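Elongation factor G (Thermus thermophilus, PDB 2DY1) binds GTP with a magnesium ion and probably acts as a translational GTPase in the elongation stage of protein synthesis. Local coordinates at residues V88-G93 and V288-V293; L161-Y164 and W169-L172; E190-V193 and E197-R200; M297-Y302 and L405-P410. All coordinates share one frame; numbering follows the deposited sequence.

The four contacts form two pairs. Contacts 1 and 4 have centres 9 Å apart and share the sheet in which strands 285-294 and 298-307 are neighbours. Glu408 OE1 of contact 4 lies 2.8 Å from Val293 N of contact 1, a probable hydrogen bond. Contacts 2 and 3 have centres 10 Å apart and touch where Leu163 CD2 lies 4.0 Å from Ala191 CB. The centres of contacts 1 and 2 are 36 Å apart. Both lie near the bound GTP: the side chain of Trp169 is about 5 Å from it and that of Glu90 about 10 Å. Contacts 3 and 4 lie away from the nucleotide and magnesium site.

Contact 1: V88-G93 and V288-V293; sequences VGEIRG and VFKVQV
Glu90 and Lys290 form a salt bridge between two domains. Glu90 belongs to helix 88-97, which corresponds to the switch II helix of translational GTPases. Lys290 lies on strand 285-294 of the domain 2 beta barrel. The two side chains meet at a slant. Glu90 folds over at its CB-CG bond (chi2 -77°), and this brings the carboxylate across the lysine chain. Glu90 OE1 lies 3.4 Å from Lys290 CB, near the root of that chain. Glu90 OE2 faces its end and accepts a hydrogen bond from Lys290 NZ at 2.7 Å through the syn lone pair. Lys290 starts with CG between its backbone N and carbonyl carbon (chi1 70°) and bends again at chi3. Lys290 NZ also donates to Gln292 OE1 at 2.9 Å, from above the amide plane, and to Thr64 O. The buried ammonium group thus has three oxygen partners. Thr64 N bonds to Glu90 OE2, and Arg63 NE bonds to Gln292 OE1. Both residues follow closely on the magnesium ligand Thr61, so the charge pair is tied to the segment beside the nucleotide site. A water links the other carboxylate oxygen to the strand: it is 3.1 Å from Glu90 OE1 and 2.7 Å from Phe289 O. Further along the helix the backbones come close, with Gly93 CA 5.3 Å from Phe289 CA. A CB on Gly93 would clash with Phe289 O. The Phe289 ring meets the helix backbone obliquely, with Phe289 CD1 3.6 Å from Gly93 O.

Contact 2: L161-Y164 and W169-L172; sequences LPLY and WVGL
Leu163 O accepts two backbone hydrogen bonds from the facing strand. Val170 N lies 2.9 Å from Leu163 O, and this bond is nearly straight. The bond from Gly171 N is longer, at 3.3 Å from Leu163 O, and is bent to 136° at the hydrogen. Leu163 N answers by donating to Gly171 O at 2.9 Å. The Trp169 indole also points NE1 at Gly171 O, 2.9 Å away, but that bond is weak. Trp169 holds CG anti to its backbone N (chi1 174°), which carries the indole along its own strand toward that carbonyl. Trp169 CD1 packs 3.8 Å from Pro162 CB, which meets the indole obliquely. Tyr164 lies on the same face of the sheet as Trp169. Its ring lies beside the start of the Trp169 side chain, with Tyr164 CE1 3.9 Å from Trp169 CB. The Tyr164 ring and the indole five-membered ring meet obliquely, with their planes 57° apart. A serine in place of Tyr164 would probably open a gap beside Trp169 CB and leave that stretch of backbone without its aromatic cover. Leu163 points to the opposite face from Tyr164 and Trp169, and its CG packs 4.0 Å from CG2 of Val170, a bulge residue. Leu252 of strand 248-252 packs against both Pro162 and Trp169. The Trp169 side chain also lies close to Asp137 and Ser254, two GTP-binding residues. Strands 156-165 and 168-174 make an antiparallel beta hairpin beside the nucleotide pocket, and Val170 and Gly171 opposite Leu163 form its classic beta bulge.

Contact 3: E190-V193 and E197-R200; sequences EAEV and ERER
The Arg198 guanidinium presents its edge to Val193 O and grips that one atom side-on with two nitrogens. Arg198 NH2 donates to Val193 O at 2.8 Å, and Arg198 NE donates to the same oxygen at 2.9 Å. The oxygen lies only 3° out of the guanidinium plane. Seen from the carbonyl, NH2 is in its plane, while NE stands above it. Glu192 approaches the same group obliquely, its carboxylate turned 40° from the guanidinium. Glu192 OE1 is 3.9 Å from Arg198 NH2, a long salt bridge. Arg198 is extended from CG to NE, with chi2 at 176°, which lets it reach from the helix to the Val193 carbonyl. The start of the chain also touches: Arg198 CG is 3.7 Å from Val193 CG1. Val193 is buried, whereas Glu192 and Arg198 are exposed and also touch a crystal neighbour. A second guanidinium, that of Arg200, meets Glu197 near its plane in a salt bridge, Arg200 NH1 to Glu197 OE2 2.8 Å, and makes a cation-pi contact with Tyr143 of helix 142-153. The contact closes the short link between strand 187-191, outermost in the GTP-binding domain sheet, and the first turn of helix 198-213.

Contact 4: M297-Y302 and L405-P410; sequences MGQVAY and LLEEDP
Gln299 and Glu407 meet side chain to side chain, crossing at about a right angle. Gln299 is drawn out straight. Its CG is anti to the backbone N (chi1 -179°), and the rest of the chain stays extended, which carries the amide away from the strand and up to the helix. Glu407 is folded instead. It bends at chi2 (-60°) and turns its carboxylate back toward the glutamine. The amide and carboxylate planes are 25° apart. As modelled, Gln299 OE1 lies 3.3 Å from Glu407 OE1. The amide is probably turned over in the model, so a hydrogen bond here is possible but not established. Glu407 OE1 has a firmer partner in His357 ND1. The pair joins two domains: strand 298-307 belongs to the antiparallel sheet of domain 2, and helix 392-408 to domain III. An alanine at Gln299 is likely to open a gap beside Glu407 and leave His357 as the main partner of its OE1. Gln299 also packs on Val291 of the adjacent strand, and its backbone N bonds to Glu354 OE2. Helix 392-408 ends just beyond Glu407, where Asp409 N donates to Leu405 O at 2.8 Å.

Contact 1: V88-G93 and V288-V293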
loop_
_atom_site.group_PDB
_atom_site.type_symbol
_atom_site.label_atom_id
_atom_site.label_comp_id
_atom_site.label_asym_id
_atom_site.label_seq_id
_atom_site.Cartn_x
_atom_site.Cartn_y
_atom_site.Cartn_z
ATOM N N VAL A 88 -1.803 -3.072 -0.487
ATOM C CA VAL A 88 -2.172 -1.756 -1.030
ATOM C C VAL A 88 -1.424 -1.472 -2.347
ATOM O O VAL A 88 -1.969 -0.827 -3.242
ATOM C CB VAL A 88 -1.870 -0.651 0.007
ATOM C CG1 VAL A 88 -0.385 -0.615 0.340
ATOM C CG2 VAL A 88 -2.358 0.706 -0.491
ATOM N N GLY A 89 -0.173 -1.912 -2.461
ATOM C CA GLY A 89 0.571 -1.675 -3.695
ATOM C C GLY A 89 -0.172 -2.200 -4.919
ATOM O O GLY A 89 -0.431 -1.481 -5.902
ATOM N N GLU A 90 -0.567 -3.456 -4.844
ATOM C CA GLU A 90 -1.279 -4.088 -5.941
ATOM C C GLU A 90 -2.679 -3.539 -6.130
ATOM O O GLU A 90 -3.142 -3.389 -7.254
ATOM C CB GLU A 90 -1.334 -5.598 -5.695
ATOM C CG GLU A 90 -0.025 -6.302 -6.006
ATOM C CD GLU A 90 0.171 -6.485 -7.501
ATOM O OE1 GLU A 90 0.578 -5.524 -8.190
ATOM O OE2 GLU A 90 -0.113 -7.589 -7.997
ATOM N N ILE A 91 -3.356 -3.245 -5.027
ATOM C CA ILE A 91 -4.698 -2.700 -5.121
ATOM C C ILE A 91 -4.675 -1.350 -5.831
ATOM O O ILE A 91 -5.460 -1.125 -6.768
ATOM C CB ILE A 91 -5.335 -2.535 -3.726
ATOM C CG1 ILE A 91 -5.498 -3.918 -3.078
ATOM C CG2 ILE A 91 -6.735 -1.869 -3.853
ATOM C CD1 ILE A 91 -5.939 -3.881 -1.603
ATOM N N ARG A 92 -3.800 -0.455 -5.392
ATOM C CA ARG A 92 -3.767 0.869 -6.026
ATOM C C ARG A 92 -3.278 0.775 -7.464
ATOM O O ARG A 92 -3.764 1.508 -8.343
ATOM C CB ARG A 92 -2.945 1.843 -5.175
ATOM C CG ARG A 92 -3.684 2.170 -3.852
ATOM C CD ARG A 92 -3.046 3.273 -3.064
ATOM N NE ARG A 92 -3.755 3.484 -1.793
ATOM C CZ ARG A 92 -3.592 4.564 -1.035
ATOM N NH1 ARG A 92 -2.756 5.514 -1.425
ATOM N NH2 ARG A 92 -4.258 4.690 0.106
ATOM N N GLY A 93 -2.356 -0.146 -7.716
ATOM C CA GLY A 93 -1.873 -0.340 -9.076
ATOM C C GLY A 93 -2.991 -0.815 -10.002
ATOM O O GLY A 93 -3.077 -0.381 -11.151
ATOM N N VAL A 288 3.293 0.940 -16.983
ATOM C CA VAL A 288 3.575 -0.365 -16.362
ATOM C C VAL A 288 2.930 -0.222 -14.974
ATOM O O VAL A 288 3.419 0.546 -14.142
ATOM C CB VAL A 288 5.089 -0.576 -16.195
ATOM C CG1 VAL A 288 5.367 -1.864 -15.428
ATOM C CG2 VAL A 288 5.765 -0.654 -17.576
ATOM N N PHE A 289 1.831 -0.943 -14.727
ATOM C CA PHE A 289 1.151 -0.803 -13.437
ATOM C C PHE A 289 1.590 -1.818 -12.408
ATOM O O PHE A 289 1.320 -1.655 -11.230
ATOM C CB PHE A 289 -0.385 -0.816 -13.605
ATOM C CG PHE A 289 -0.957 -2.144 -13.994
ATOM C CD1 PHE A 289 -1.452 -3.019 -13.015
ATOM C CD2 PHE A 289 -1.055 -2.502 -15.341
ATOM C CE1 PHE A 289 -2.050 -4.252 -13.403
ATOM C CE2 PHE A 289 -1.635 -3.701 -15.730
ATOM C CZ PHE A 289 -2.137 -4.580 -14.760
ATOM N N LYS A 290 2.225 -2.883 -12.871
ATOM C CA LYS A 290 2.771 -3.885 -11.940
ATOM C C LYS A 290 3.808 -4.729 -12.637
ATOM O O LYS A 290 3.884 -4.777 -13.878
ATOM C CB LYS A 290 1.682 -4.809 -11.359
ATOM C CG LYS A 290 1.079 -5.770 -12.356
ATOM C CD LYS A 290 0.251 -6.884 -11.699
ATOM C CE LYS A 290 1.174 -8.007 -11.193
ATOM N NZ LYS A 290 0.479 -8.935 -10.227
ATOM N N VAL A 291 4.577 -5.446 -11.822
ATOM C CA VAL A 291 5.637 -6.292 -12.333
ATOM C C VAL A 291 5.637 -7.612 -11.574
ATOM O O VAL A 291 5.345 -7.624 -10.373
ATOM C CB VAL A 291 7.012 -5.618 -12.095
ATOM C CG1 VAL A 291 8.146 -6.618 -12.323
ATOM C CG2 VAL A 291 7.180 -4.414 -13.043
ATOM N N GLN A 292 5.863 -8.712 -12.286
ATOM C CA GLN A 292 6.042 -10.017 -11.618
ATOM C C GLN A 292 7.457 -10.471 -11.951
ATOM O O GLN A 292 7.958 -10.172 -13.022
ATOM C CB GLN A 292 5.123 -11.117 -12.163
ATOM C CG GLN A 292 3.680 -11.073 -11.717
ATOM C CD GLN A 292 3.527 -11.157 -10.207
ATOM O OE1 GLN A 292 3.002 -10.248 -9.573
ATOM N NE2 GLN A 292 3.985 -12.272 -9.623
ATOM N N VAL A 293 8.109 -11.186 -11.036
ATOM C CA VAL A 293 9.414 -11.793 -11.344
ATOM C C VAL A 293 9.191 -13.207 -10.780
ATOM O O VAL A 293 9.715 -13.565 -9.724
ATOM C CB VAL A 293 10.616 -11.094 -10.630
ATOM C CG1 VAL A 293 11.935 -11.689 -11.123
ATOM C CG2 VAL A 293 10.609 -9.603 -10.898
HETATM O O HOH W 1 0.712 -2.493 -8.749
#

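Contact 2: L161-Y164 and W169-L172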
loop_
_atom_site.group_PDB
_atom_site.type_symbol
_atom_site.label_atom_id
_atom_site.label_comp_id
_atom_site.label_asym_id
_atom_site.label_seq_id
_atom_site.Cartn_x
_atom_site.Cartn_y
_atom_site.Cartn_z
ATOM N N LEU A 161 -32.695 -7.229 -8.265
ATOM C CA LEU A 161 -33.292 -7.572 -6.975
ATOM C C LEU A 161 -33.213 -9.108 -6.967
ATOM O O LEU A 161 -33.154 -9.750 -8.006
ATOM C CB LEU A 161 -34.741 -7.107 -6.867
ATOM C CG LEU A 161 -34.910 -5.592 -6.818
ATOM C CD1 LEU A 161 -36.409 -5.297 -6.744
ATOM C CD2 LEU A 161 -34.175 -4.972 -5.636
ATOM N N PRO A 162 -33.203 -9.717 -5.783
ATOM C CA PRO A 162 -33.114 -11.177 -5.740
ATOM C C PRO A 162 -34.396 -11.932 -6.022
ATOM O O PRO A 162 -35.489 -11.512 -5.603
ATOM C CB PRO A 162 -32.604 -11.452 -4.330
ATOM C CG PRO A 162 -33.156 -10.295 -3.528
ATOM C CD PRO A 162 -33.105 -9.104 -4.451
ATOM N N LEU A 163 -34.266 -13.033 -6.759
ATOM C CA LEU A 163 -35.417 -13.898 -6.994
ATOM C C LEU A 163 -35.319 -15.034 -5.991
ATOM O O LEU A 163 -34.309 -15.728 -5.921
ATOM C CB LEU A 163 -35.416 -14.466 -8.416
ATOM C CG LEU A 163 -36.581 -15.410 -8.705
ATOM C CD1 LEU A 163 -37.874 -14.589 -8.685
ATOM C CD2 LEU A 163 -36.408 -16.069 -10.079
ATOM N N TYR A 164 -36.359 -15.203 -5.176
ATOM C CA TYR A 164 -36.384 -16.275 -4.190
ATOM C C TYR A 164 -37.469 -17.289 -4.503
ATOM O O TYR A 164 -38.492 -16.957 -5.109
ATOM C CB TYR A 164 -36.693 -15.735 -2.794
ATOM C CG TYR A 164 -35.583 -14.940 -2.157
ATOM C CD1 TYR A 164 -34.531 -15.582 -1.499
ATOM C CD2 TYR A 164 -35.584 -13.551 -2.204
ATOM C CE1 TYR A 164 -33.503 -14.843 -0.898
ATOM C CE2 TYR A 164 -34.575 -12.816 -1.605
ATOM C CZ TYR A 164 -33.541 -13.456 -0.955
ATOM O OH TYR A 164 -32.550 -12.711 -0.333
ATOM N N TRP A 169 -32.426 -18.321 -2.443
ATOM C CA TRP A 169 -32.047 -17.390 -3.519
ATOM C C TRP A 169 -31.718 -18.225 -4.750
ATOM O O TRP A 169 -30.811 -19.060 -4.711
ATOM C CB TRP A 169 -30.826 -16.583 -3.103
ATOM C CG TRP A 169 -30.295 -15.713 -4.203
ATOM C CD1 TRP A 169 -31.024 -14.886 -5.023
ATOM C CD2 TRP A 169 -28.927 -15.547 -4.572
ATOM N NE1 TRP A 169 -30.185 -14.210 -5.878
ATOM C CE2 TRP A 169 -28.893 -14.596 -5.624
ATOM C CE3 TRP A 169 -27.723 -16.108 -4.119
ATOM C CZ2 TRP A 169 -27.703 -14.189 -6.227
ATOM C CZ3 TRP A 169 -26.533 -15.705 -4.727
ATOM C CH2 TRP A 169 -26.538 -14.752 -5.770
ATOM N N VAL A 170 -32.447 -17.998 -5.836
ATOM C CA VAL A 170 -32.267 -18.762 -7.070
ATOM C C VAL A 170 -32.028 -17.930 -8.311
ATOM O O VAL A 170 -31.756 -18.485 -9.373
ATOM C CB VAL A 170 -33.501 -19.658 -7.380
ATOM C CG1 VAL A 170 -33.738 -20.622 -6.227
ATOM C CG2 VAL A 170 -34.757 -18.790 -7.620
ATOM N N GLY A 171 -32.121 -16.610 -8.197
ATOM C CA GLY A 171 -31.946 -15.821 -9.396
ATOM C C GLY A 171 -32.037 -14.323 -9.241
ATOM O O GLY A 171 -31.853 -13.767 -8.157
ATOM N N LEU A 172 -32.357 -13.683 -10.364
ATOM C CA LEU A 172 -32.408 -12.238 -10.443
ATOM C C LEU A 172 -33.688 -11.699 -11.032
ATOM O O LEU A 172 -34.303 -12.327 -11.898
ATOM C CB LEU A 172 -31.291 -11.728 -11.376
ATOM C CG LEU A 172 -29.838 -12.123 -11.144
ATOM C CD1 LEU A 172 -28.955 -11.424 -12.168
ATOM C CD2 LEU A 172 -29.447 -11.719 -9.731
#

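Contact 3: E190-V193 and E197-R200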
loop_
_atom_site.group_PDB
_atom_site.type_symbol
_atom_site.label_atom_id
_atom_site.label_comp_id
_atom_site.label_asym_id
_atom_site.label_seq_id
_atom_site.Cartn_x
_atom_site.Cartn_y
_atom_site.Cartn_z
ATOM N N GLU A 190 -35.797 -17.966 -18.013
ATOM C CA GLU A 190 -36.671 -16.880 -17.588
ATOM C C GLU A 190 -37.726 -17.443 -16.639
ATOM O O GLU A 190 -38.167 -18.581 -16.770
ATOM C CB GLU A 190 -37.368 -16.210 -18.784
ATOM C CG GLU A 190 -38.048 -14.897 -18.377
ATOM C CD GLU A 190 -38.604 -14.085 -19.541
ATOM O OE1 GLU A 190 -38.314 -14.403 -20.718
ATOM O OE2 GLU A 190 -39.330 -13.107 -19.268
ATOM N N ALA A 191 -38.111 -16.621 -15.680
ATOM C CA ALA A 191 -39.099 -16.986 -14.687
ATOM C C ALA A 191 -40.053 -15.816 -14.565
ATOM O O ALA A 191 -39.792 -14.719 -15.083
ATOM C CB ALA A 191 -38.413 -17.262 -13.340
ATOM N N GLU A 192 -41.174 -16.030 -13.883
ATOM C CA GLU A 192 -42.128 -14.950 -13.700
ATOM C C GLU A 192 -41.745 -14.155 -12.466
ATOM O O GLU A 192 -41.177 -14.716 -11.525
ATOM C CB GLU A 192 -43.534 -15.520 -13.467
ATOM C CG GLU A 192 -44.064 -16.316 -14.611
ATOM C CD GLU A 192 -44.732 -15.436 -15.641
ATOM O OE1 GLU A 192 -44.497 -14.206 -15.627
ATOM O OE2 GLU A 192 -45.487 -15.975 -16.468
ATOM N N VAL A 193 -42.035 -12.856 -12.471
ATOM C CA VAL A 193 -41.780 -12.046 -11.287
ATOM C C VAL A 193 -42.896 -12.504 -10.351
ATOM O O VAL A 193 -44.078 -12.457 -10.718
ATOM C CB VAL A 193 -41.958 -10.540 -11.547
ATOM C CG1 VAL A 193 -41.891 -9.791 -10.224
ATOM C CG2 VAL A 193 -40.874 -10.030 -12.502
ATOM N N GLU A 197 -44.228 -9.899 -5.259
ATOM C CA GLU A 197 -43.076 -9.012 -5.392
ATOM C C GLU A 197 -43.317 -7.868 -6.364
ATOM O O GLU A 197 -42.571 -6.890 -6.366
ATOM C CB GLU A 197 -41.864 -9.779 -5.934
ATOM C CG GLU A 197 -41.327 -10.911 -5.085
ATOM C CD GLU A 197 -40.311 -10.445 -4.070
ATOM O OE1 GLU A 197 -39.486 -11.280 -3.640
ATOM O OE2 GLU A 197 -40.340 -9.253 -3.692
ATOM N N ARG A 198 -44.346 -7.990 -7.190
ATOM C CA ARG A 198 -44.574 -6.988 -8.218
ATOM C C ARG A 198 -44.659 -5.537 -7.821
ATOM O O ARG A 198 -44.071 -4.688 -8.490
ATOM C CB ARG A 198 -45.768 -7.403 -9.056
ATOM C CG ARG A 198 -45.407 -8.644 -9.817
ATOM C CD ARG A 198 -46.533 -9.205 -10.622
ATOM N NE ARG A 198 -46.074 -10.465 -11.189
ATOM C CZ ARG A 198 -46.647 -11.086 -12.207
ATOM N NH1 ARG A 198 -47.728 -10.570 -12.791
ATOM N NH2 ARG A 198 -46.119 -12.210 -12.650
ATOM N N GLU A 199 -45.364 -5.237 -6.741
ATOM C CA GLU A 199 -45.466 -3.849 -6.319
ATOM C C GLU A 199 -44.099 -3.281 -5.928
ATOM O O GLU A 199 -43.769 -2.147 -6.284
ATOM C CB GLU A 199 -46.453 -3.713 -5.160
ATOM C CG GLU A 199 -47.850 -4.202 -5.521
ATOM C CD GLU A 199 -48.915 -3.718 -4.561
ATOM O OE1 GLU A 199 -48.707 -3.822 -3.332
ATOM O OE2 GLU A 199 -49.967 -3.241 -5.040
ATOM N N ARG A 200 -43.292 -4.069 -5.223
ATOM C CA ARG A 200 -41.976 -3.580 -4.813
ATOM C C ARG A 200 -41.074 -3.426 -6.032
ATOM O O ARG A 200 -40.326 -2.454 -6.136
ATOM C CB ARG A 200 -41.321 -4.530 -3.796
ATOM C CG ARG A 200 -39.959 -4.009 -3.302
ATOM C CD ARG A 200 -39.491 -4.680 -2.007
ATOM N NE ARG A 200 -39.442 -6.135 -2.135
ATOM C CZ ARG A 200 -39.121 -6.965 -1.144
ATOM N NH1 ARG A 200 -39.114 -8.277 -1.356
ATOM N NH2 ARG A 200 -38.808 -6.481 0.048
#

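Contact 4: M297-Y302 and L405-P410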
loop_
_atom_site.group_PDB
_atom_site.type_symbol
_atom_site.label_atom_id
_atom_site.label_comp_id
_atom_site.label_asym_id
_atom_site.label_seq_id
_atom_site.Cartn_x
_atom_site.Cartn_y
_atom_site.Cartn_z
ATOM N N MET A 297 10.563 -17.668 -14.738
ATOM C CA MET A 297 9.876 -16.926 -15.807
ATOM C C MET A 297 10.592 -15.635 -16.166
ATOM O O MET A 297 10.445 -15.134 -17.290
ATOM C CB MET A 297 8.428 -16.599 -15.391
ATOM C CG MET A 297 7.564 -15.944 -16.479
ATOM S SD MET A 297 7.133 -17.041 -17.870
ATOM C CE MET A 297 6.014 -15.896 -18.850
ATOM N N GLY A 298 11.381 -15.103 -15.236
ATOM C CA GLY A 298 12.060 -13.847 -15.499
ATOM C C GLY A 298 11.066 -12.716 -15.256
ATOM O O GLY A 298 9.913 -12.976 -14.919
ATOM N N GLN A 299 11.502 -11.473 -15.429
ATOM C CA GLN A 299 10.640 -10.326 -15.185
ATOM C C GLN A 299 9.597 -10.117 -16.277
ATOM O O GLN A 299 9.903 -10.184 -17.461
ATOM C CB GLN A 299 11.500 -9.064 -15.011
ATOM C CG GLN A 299 10.710 -7.764 -14.721
ATOM C CD GLN A 299 11.525 -6.718 -13.972
ATOM O OE1 GLN A 299 11.223 -5.522 -14.017
ATOM N NE2 GLN A 299 12.543 -7.164 -13.252
ATOM N N VAL A 300 8.345 -9.926 -15.862
ATOM C CA VAL A 300 7.256 -9.656 -16.790
ATOM C C VAL A 300 6.633 -8.338 -16.335
ATOM O O VAL A 300 6.263 -8.193 -15.174
ATOM C CB VAL A 300 6.164 -10.765 -16.768
ATOM C CG1 VAL A 300 4.991 -10.348 -17.647
ATOM C CG2 VAL A 300 6.742 -12.076 -17.274
ATOM N N ALA A 301 6.531 -7.380 -17.256
ATOM C CA ALA A 301 5.953 -6.075 -16.975
ATOM C C ALA A 301 4.521 -6.108 -17.480
ATOM O O ALA A 301 4.236 -6.622 -18.572
ATOM C CB ALA A 301 6.755 -4.971 -17.686
ATOM N N TYR A 302 3.604 -5.599 -16.662
ATOM C CA TYR A 302 2.201 -5.580 -17.033
ATOM C C TYR A 302 1.850 -4.160 -17.405
ATOM O O TYR A 302 1.947 -3.244 -16.592
ATOM C CB TYR A 302 1.358 -6.085 -15.863
ATOM C CG TYR A 302 1.617 -7.559 -15.615
ATOM C CD1 TYR A 302 0.740 -8.536 -16.074
ATOM C CD2 TYR A 302 2.775 -7.970 -14.963
ATOM C CE1 TYR A 302 1.021 -9.898 -15.882
ATOM C CE2 TYR A 302 3.057 -9.324 -14.776
ATOM C CZ TYR A 302 2.186 -10.265 -15.233
ATOM O OH TYR A 302 2.492 -11.592 -15.036
ATOM N N LEU A 405 12.687 -9.098 -5.431
ATOM C CA LEU A 405 11.547 -8.849 -4.552
ATOM C C LEU A 405 11.059 -7.413 -4.639
ATOM O O LEU A 405 9.845 -7.172 -4.694
ATOM C CB LEU A 405 11.922 -9.160 -3.103
ATOM C CG LEU A 405 10.820 -8.943 -2.056
ATOM C CD1 LEU A 405 9.774 -10.055 -2.200
ATOM C CD2 LEU A 405 11.402 -8.929 -0.648
ATOM N N LEU A 406 11.987 -6.456 -4.648
ATOM C CA LEU A 406 11.591 -5.049 -4.703
ATOM C C LEU A 406 11.144 -4.632 -6.099
ATOM O O LEU A 406 10.419 -3.650 -6.234
ATOM C CB LEU A 406 12.721 -4.144 -4.168
ATOM C CG LEU A 406 12.773 -3.843 -2.659
ATOM C CD1 LEU A 406 11.668 -2.866 -2.302
ATOM C CD2 LEU A 406 12.625 -5.124 -1.834
ATOM N N GLU A 407 11.582 -5.343 -7.137
ATOM C CA GLU A 407 11.094 -5.034 -8.490
ATOM C C GLU A 407 9.634 -5.437 -8.537
ATOM O O GLU A 407 8.777 -4.711 -9.062
ATOM C CB GLU A 407 11.805 -5.862 -9.562
ATOM C CG GLU A 407 13.098 -5.324 -10.042
ATOM C CD GLU A 407 12.958 -3.951 -10.670
ATOM O OE1 GLU A 407 11.981 -3.700 -11.426
ATOM O OE2 GLU A 407 13.848 -3.130 -10.409
ATOM N N GLU A 408 9.346 -6.625 -8.012
ATOM C CA GLU A 408 8.001 -7.147 -8.017
ATOM C C GLU A 408 7.119 -6.376 -7.050
ATOM O O GLU A 408 5.941 -6.126 -7.330
ATOM C CB GLU A 408 8.062 -8.642 -7.638
ATOM C CG GLU A 408 6.772 -9.368 -7.656
ATOM C CD GLU A 408 6.990 -10.855 -7.432
ATOM O OE1 GLU A 408 7.238 -11.595 -8.413
ATOM O OE2 GLU A 408 6.904 -11.260 -6.259
ATOM N N ASP A 409 7.690 -5.942 -5.925
ATOM C CA ASP A 409 6.885 -5.250 -4.927
ATOM C C ASP A 409 7.522 -3.990 -4.377
ATOM O O ASP A 409 8.178 -3.996 -3.343
ATOM C CB ASP A 409 6.562 -6.217 -3.780
ATOM C CG ASP A 409 5.623 -5.621 -2.758
ATOM O OD1 ASP A 409 5.124 -4.479 -2.929
ATOM O OD2 ASP A 409 5.371 -6.314 -1.759
ATOM N N PRO A 410 7.338 -2.872 -5.089
ATOM C CA PRO A 410 7.890 -1.579 -4.676
ATOM C C PRO A 410 7.165 -0.965 -3.468
ATOM O O PRO A 410 7.474 0.170 -3.066
ATOM C CB PRO A 410 7.762 -0.721 -5.950
ATOM C CG PRO A 410 7.700 -1.724 -7.056
ATOM C CD PRO A 410 6.836 -2.812 -6.472
#